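Side-chain contacts in glutamyl-tRNA(Gln) amidotransferase subunit B, mitochondrial (Saccharomyces cerevisiae, PDB 4N0H), which is the mitochondrial GatB-family subunit of a yeast amidotransferase, built on the GatB/GatE catalytic domain and assembled with partner chains including subunit F: residues T26-K29 with S34-S37; A71-L76 with G306-L311. All coordinates share one frame; numbering follows the deposited sequence.

From the N terminus, strand 14-23 runs into the long loop that leads to helix 65-78, and interaction 1 (26-29 with 34-37) folds that loop back on itself, closing a turn of only four intervening residues. The chain then enters helix 65-78, whose residues 71-76 wait for a partner until 306-311, at and after the end of helix 298-306 and near the end of the model. Interaction 2 therefore closes a loop of 229 residues that holds most of the mixed sheet. The two contacts stand in series, neither nesting nor crossing, with centres 21 Å apart and nearest atoms about 8 Å apart. The start of helix 65-78 lies beside interaction 1, and its later turns carry interaction 2.

Interaction 1: T26-K29 with S34-S37; sequences TKNK and STNS
Asn-36 reaches across to Thr-26, the two side chains roughly perpendicular. With CG anti to the backbone N (chi1 177°), the carboxamide swings to Thr-26, where Asn-36 ND2 donates to Thr-26 O at 2.9 Å. The bond is bent, 131° at the hydrogen, and the acceptor lies out of the amide plane; ND2 also bonds Leu-24 O, so it is held by two carbonyls. Thr-26 OG1 donates to Asn-28 O at 2.6 Å, two residues on.

Asn-28 and Thr-35 form a single beta bridge, which doubles the loop back without a regular strand. Asn-36 N gives its hydrogen to Lys-27 O (3.0 Å), and Lys-29 N to Ser-34 O (2.9 Å). The extended chain of Lys-29 runs past Ser-34, Lys-29 CD lying 3.4 Å from Ser-34 OG. Both polar ends converge on Asp-53, NZ in a salt bridge and OG in a hydrogen bond; NZ also donates to Ser-165 O and Asn-163 O. One water joins Thr-26 O to Asn-36 O, another Asn-28 OD1 to Thr-35 OG1. Asn-28 ND2 bonds Gln-33 OE1, and Thr-35 OG1 bonds Gln-124 of the subunit F chain.

In sequence the loop lies between strand 14-23 and helix 65-78. Thr-26 packs on Glu-66 and Phe-70 of that helix, and with Asn-36 touches Pro-168 of strand 168-174.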
ATOM      1  N   THR B  26      -5.887  -6.256  25.319  1.00 27.36           N
ATOM      2  CA  THR B  26      -6.535  -7.200  24.426  1.00 30.42           C
ATOM      3  C   THR B  26      -5.705  -8.474  24.449  1.00 29.83           C
ATOM      4  O   THR B  26      -4.511  -8.437  24.759  1.00 28.60           O
ATOM      5  CB  THR B  26      -6.582  -6.660  22.989  1.00 27.97           C
ATOM      6  OG1 THR B  26      -5.257  -6.320  22.573  1.00 28.66           O
ATOM      7  CG2 THR B  26      -7.460  -5.417  22.916  1.00 29.46           C
ATOM      8  N   LYS B  27      -6.328  -9.601  24.129  1.00 32.33           N
ATOM      9  CA  LYS B  27      -5.612 -10.870  24.112  1.00 36.65           C
ATOM     10  C   LYS B  27      -4.484 -10.857  23.079  1.00 28.97           C
ATOM     11  O   LYS B  27      -3.373 -11.317  23.348  1.00 30.04           O
ATOM     12  CB  LYS B  27      -6.570 -12.027  23.832  1.00 43.63           C
ATOM     13  CG  LYS B  27      -5.916 -13.397  23.894  1.00 49.55           C
ATOM     14  CD  LYS B  27      -6.944 -14.496  23.687  1.00 57.38           C
ATOM     15  CE  LYS B  27      -7.732 -14.275  22.406  1.00 61.51           C
ATOM     16  NZ  LYS B  27      -8.815 -15.287  22.233  1.00 66.30           N
ATOM     17  N   ASN B  28      -4.777 -10.318  21.903  1.00 23.58           N
ATOM     18  CA  ASN B  28      -3.809 -10.283  20.817  1.00 22.80           C
ATOM     19  C   ASN B  28      -3.498  -8.855  20.386  1.00 21.60           C
ATOM     20  O   ASN B  28      -4.062  -7.911  20.931  1.00 22.49           O
ATOM     21  CB  ASN B  28      -4.302 -11.137  19.647  1.00 24.52           C
ATOM     22  CG  ASN B  28      -4.477 -12.594  20.041  1.00 29.43           C
ATOM     23  OD1 ASN B  28      -3.728 -13.116  20.873  1.00 28.15           O
ATOM     24  ND2 ASN B  28      -5.475 -13.254  19.463  1.00 27.78           N
ATOM     25  N   LYS B  29      -2.594  -8.704  19.423  1.00 20.33           N
ATOM     26  CA  LYS B  29      -2.089  -7.389  19.045  1.00 22.33           C
ATOM     27  C   LYS B  29      -3.045  -6.615  18.142  1.00 21.96           C
ATOM     28  O   LYS B  29      -4.134  -7.084  17.840  1.00 23.24           O
ATOM     29  CB  LYS B  29      -0.722  -7.512  18.384  1.00 20.62           C
ATOM     30  CG  LYS B  29       0.364  -8.040  19.310  1.00 22.13           C
ATOM     31  CD  LYS B  29       1.720  -7.895  18.631  1.00 23.10           C
ATOM     32  CE  LYS B  29       2.823  -8.588  19.401  1.00 26.67           C
ATOM     33  NZ  LYS B  29       4.129  -8.331  18.729  1.00 26.18           N
ATOM     34  N   SER B  34      -1.118 -12.139  16.706  1.00 25.60           N
ATOM     35  CA  SER B  34      -0.066 -12.606  17.601  1.00 24.35           C
ATOM     36  C   SER B  34      -0.356 -12.161  19.033  1.00 26.13           C
ATOM     37  O   SER B  34      -1.108 -11.208  19.265  1.00 22.57           O
ATOM     38  CB  SER B  34       1.303 -12.092  17.139  1.00 28.58           C
ATOM     39  OG  SER B  34       1.242 -10.708  16.827  1.00 34.32           O
ATOM     40  N   THR B  35       0.245 -12.852  19.993  1.00 24.37           N
ATOM     41  CA  THR B  35      -0.077 -12.649  21.396  1.00 26.03           C
ATOM     42  C   THR B  35       0.360 -11.288  21.930  1.00 26.25           C
ATOM     43  O   THR B  35       1.486 -10.846  21.704  1.00 27.90           O
ATOM     44  CB  THR B  35       0.549 -13.764  22.263  1.00 29.65           C
ATOM     45  OG1 THR B  35       0.034 -15.033  21.839  1.00 31.71           O
ATOM     46  CG2 THR B  35       0.239 -13.551  23.744  1.00 27.26           C
ATOM     47  N   ASN B  36      -0.555 -10.628  22.632  1.00 24.50           N
ATOM     48  CA  ASN B  36      -0.243  -9.419  23.378  1.00 26.79           C
ATOM     49  C   ASN B  36       0.119  -9.830  24.800  1.00 24.53           C
ATOM     50  O   ASN B  36      -0.756 -10.033  25.634  1.00 25.69           O
ATOM     51  CB  ASN B  36      -1.451  -8.475  23.367  1.00 28.31           C
ATOM     52  CG  ASN B  36      -1.232  -7.218  24.191  1.00 33.57           C
ATOM     53  OD1 ASN B  36      -0.107  -6.895  24.574  1.00 32.98           O
ATOM     54  ND2 ASN B  36      -2.315  -6.496  24.464  1.00 28.38           N
ATOM     55  N   SER B  37       1.416  -9.955  25.071  1.00 28.18           N
ATOM     56  CA  SER B  37       1.879 -10.552  26.321  1.00 30.08           C
ATOM     57  C   SER B  37       1.861  -9.603  27.517  1.00 35.83           C
ATOM     58  O   SER B  37       2.242  -8.438  27.412  1.00 37.68           O
ATOM     59  CB  SER B  37       3.280 -11.138  26.152  1.00 31.87           C
ATOM     60  OG  SER B  37       3.715 -11.757  27.350  1.00 32.23           O
TER
HETATM   61  O   HOH W   1      -2.873  -9.101  26.932  1.00 38.41           O
HETATM   62  O   HOH W   2      -2.844 -15.098  22.546  1.00 32.43           O

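Interaction 2: A71-L76 with G306-L311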
ATOM      1  N   ALA B  71     -11.921   0.813  22.765  1.00 23.73           N
ATOM      2  CA  ALA B  71     -11.993   2.249  22.505  1.00 27.06           C
ATOM      3  C   ALA B  71     -13.426   2.788  22.649  1.00 29.17           C
ATOM      4  O   ALA B  71     -13.632   3.932  23.062  1.00 27.27           O
ATOM      5  CB  ALA B  71     -11.427   2.579  21.142  1.00 20.99           C
ATOM      6  N   MET B  72     -14.409   1.966  22.296  1.00 23.26           N
ATOM      7  CA  MET B  72     -15.812   2.329  22.495  1.00 25.46           C
ATOM      8  C   MET B  72     -16.133   2.542  23.975  1.00 28.19           C
ATOM      9  O   MET B  72     -16.739   3.545  24.351  1.00 29.84           O
ATOM     10  CB  MET B  72     -16.735   1.257  21.916  1.00 25.77           C
ATOM     11  CG  MET B  72     -17.251   1.581  20.525  1.00 32.83           C
ATOM     12  SD  MET B  72     -18.211   3.108  20.549  1.00 54.96           S
ATOM     13  CE  MET B  72     -18.847   3.117  18.885  1.00 68.47           C
ATOM     14  N   LYS B  73     -15.716   1.595  24.809  1.00 30.15           N
ATOM     15  CA  LYS B  73     -15.993   1.665  26.240  1.00 29.60           C
ATOM     16  C   LYS B  73     -15.389   2.923  26.859  1.00 30.68           C
ATOM     17  O   LYS B  73     -16.026   3.593  27.679  1.00 27.24           O
ATOM     18  CB  LYS B  73     -15.496   0.407  26.959  1.00 29.05           C
ATOM     19  CG  LYS B  73     -16.130  -0.877  26.447  1.00 32.36           C
ATOM     20  CD  LYS B  73     -15.624  -2.105  27.190  1.00 39.72           C
ATOM     21  CE  LYS B  73     -16.208  -2.186  28.586  1.00 47.94           C
ATOM     22  NZ  LYS B  73     -15.708  -3.375  29.336  1.00 53.04           N
ATOM     23  N   LEU B  74     -14.173   3.260  26.442  1.00 28.39           N
ATOM     24  CA  LEU B  74     -13.517   4.461  26.947  1.00 28.29           C
ATOM     25  C   LEU B  74     -14.232   5.734  26.487  1.00 27.78           C
ATOM     26  O   LEU B  74     -14.434   6.648  27.279  1.00 31.13           O
ATOM     27  CB  LEU B  74     -12.046   4.501  26.531  1.00 25.95           C
ATOM     28  CG  LEU B  74     -11.297   5.733  27.031  1.00 29.20           C
ATOM     29  CD1 LEU B  74     -11.332   5.809  28.564  1.00 32.07           C
ATOM     30  CD2 LEU B  74      -9.870   5.734  26.516  1.00 29.93           C
ATOM     31  N   SER B  75     -14.607   5.790  25.210  1.00 26.64           N
ATOM     32  CA  SER B  75     -15.302   6.955  24.663  1.00 27.33           C
ATOM     33  C   SER B  75     -16.613   7.196  25.404  1.00 29.25           C
ATOM     34  O   SER B  75     -16.947   8.329  25.740  1.00 31.71           O
ATOM     35  CB  SER B  75     -15.591   6.769  23.171  1.00 26.59           C
ATOM     36  OG  SER B  75     -14.406   6.505  22.443  1.00 27.86           O
ATOM     37  N   LEU B  76     -17.344   6.117  25.660  1.00 29.92           N
ATOM     38  CA  LEU B  76     -18.624   6.199  26.351  1.00 33.14           C
ATOM     39  C   LEU B  76     -18.440   6.689  27.786  1.00 33.75           C
ATOM     40  O   LEU B  76     -19.199   7.530  28.267  1.00 31.08           O
ATOM     41  CB  LEU B  76     -19.326   4.839  26.335  1.00 33.51           C
ATOM     42  CG  LEU B  76     -19.897   4.412  24.982  1.00 38.91           C
ATOM     43  CD1 LEU B  76     -20.398   2.979  25.030  1.00 38.49           C
ATOM     44  CD2 LEU B  76     -21.016   5.355  24.568  1.00 39.43           C
ATOM     45  N   GLY B 306     -24.739  -0.958  26.959  1.00 36.78           N
ATOM     46  CA  GLY B 306     -25.341  -1.948  27.833  1.00 42.78           C
ATOM     47  C   GLY B 306     -24.329  -2.848  28.516  1.00 47.84           C
ATOM     48  O   GLY B 306     -24.626  -3.475  29.531  1.00 53.02           O
ATOM     49  N   LEU B 307     -23.125  -2.907  27.962  1.00 45.52           N
ATOM     50  CA  LEU B 307     -22.093  -3.796  28.479  1.00 49.53           C
ATOM     51  C   LEU B 307     -21.132  -3.050  29.420  1.00 48.58           C
ATOM     52  O   LEU B 307     -20.198  -3.632  29.972  1.00 53.17           O
ATOM     53  CB  LEU B 307     -21.398  -4.519  27.307  1.00 52.37           C
ATOM     54  CG  LEU B 307     -19.932  -4.477  26.861  1.00 59.00           C
ATOM     55  CD1 LEU B 307     -19.813  -5.184  25.506  1.00 55.26           C
ATOM     56  CD2 LEU B 307     -19.356  -3.076  26.752  1.00 64.08           C
ATOM     57  N   MET B 308     -21.387  -1.759  29.607  1.00 41.97           N
ATOM     58  CA  MET B 308     -20.580  -0.931  30.497  1.00 37.54           C
ATOM     59  C   MET B 308     -20.819  -1.296  31.956  1.00 40.07           C
ATOM     60  O   MET B 308     -21.947  -1.588  32.354  1.00 39.46           O
ATOM     61  CB  MET B 308     -20.904   0.551  30.288  1.00 38.76           C
ATOM     62  CG  MET B 308     -20.513   1.093  28.925  1.00 36.24           C
ATOM     63  SD  MET B 308     -18.731   1.302  28.784  1.00 38.68           S
ATOM     64  CE  MET B 308     -18.484   2.781  29.766  1.00 33.58           C
ATOM     65  N   PRO B 309     -19.752  -1.282  32.765  1.00 42.20           N
ATOM     66  CA  PRO B 309     -19.927  -1.497  34.202  1.00 44.56           C
ATOM     67  C   PRO B 309     -20.473  -0.227  34.845  1.00 44.84           C
ATOM     68  O   PRO B 309     -20.402   0.840  34.232  1.00 39.42           O
ATOM     69  CB  PRO B 309     -18.500  -1.757  34.683  1.00 47.33           C
ATOM     70  CG  PRO B 309     -17.653  -0.965  33.740  1.00 45.08           C
ATOM     71  CD  PRO B 309     -18.341  -1.050  32.405  1.00 41.25           C
ATOM     72  N   GLN B 310     -21.024  -0.341  36.050  1.00 46.42           N
ATOM     73  CA  GLN B 310     -21.464   0.835  36.788  1.00 46.03           C
ATOM     74  C   GLN B 310     -20.275   1.753  37.021  1.00 47.55           C
ATOM     75  O   GLN B 310     -19.242   1.324  37.534  1.00 47.15           O
ATOM     76  CB  GLN B 310     -22.076   0.434  38.133  1.00 48.77           C
ATOM     77  CG  GLN B 310     -22.453   1.616  39.016  1.00 51.23           C
ATOM     78  CD  GLN B 310     -23.624   2.406  38.459  1.00 55.10           C
ATOM     79  OE1 GLN B 310     -24.608   1.829  37.998  1.00 58.09           O
ATOM     80  NE2 GLN B 310     -23.520   3.728  38.491  1.00 52.30           N
ATOM     81  N   LEU B 311     -20.413   3.014  36.634  1.00 46.98           N
ATOM     82  CA  LEU B 311     -19.350   3.985  36.842  1.00 52.29           C
ATOM     83  C   LEU B 311     -19.569   4.747  38.150  1.00 64.12           C
ATOM     84  O   LEU B 311     -20.703   4.871  38.612  1.00 63.72           O
ATOM     85  CB  LEU B 311     -19.262   4.940  35.650  1.00 49.62           C
ATOM     86  CG  LEU B 311     -18.647   4.308  34.397  1.00 50.62           C
ATOM     87  CD1 LEU B 311     -18.756   5.237  33.193  1.00 47.99           C
ATOM     88  CD2 LEU B 311     -17.193   3.931  34.664  1.00 52.94           C
TER
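Met-308 lays its thioether against Lys-73 and Leu-76, neighbours on one face of helix 65-78, in a helix-to-loop contact of the GatB-family fold. The partner segment, 306-311, carries the chain on from the end of helix 298-306 without regular structure in its later residues. No hydrogen bond spans the two, so contact between side chains and the helix backbone does the work.

The close part is built round the end of Met-308. Its chain bends at both chi2 (-74°) and chi3 (-75°), and this doubled turn brings the methyl group over the helix. Met-308 CE comes to 3.3 Å from the backbone O of Lys-73 and 4.1 Å from CB of Leu-76, while Met-308 SD lies 3.8 Å from CB of Lys-73. The side chains of Lys-73 and Met-308 run antiparallel alongside one another. Val-304 of helix 298-306 touches both Lys-73 and Leu-76, so the same face of the helix also meets the element from which the loop departs. Leu-198 packs against Met-308 and Pro-309.

The whole contact lies at the surface, and its slighter part is at Leu-307, which buries much less area here than Met-308. Leu-307 offers a single methyl, CD2, to the aliphatic part of Lys-73, its side chain set across that of the lysine; it also packs on Tyr-112 of the subunit F chain. The lysine itself is partly exposed, and its chain bends at chi3 (74°) beside the leucine methyl: Lys-73 CE passes 3.8 Å from Leu-307 CD2, and NZ beyond it donates to Leu-198 O.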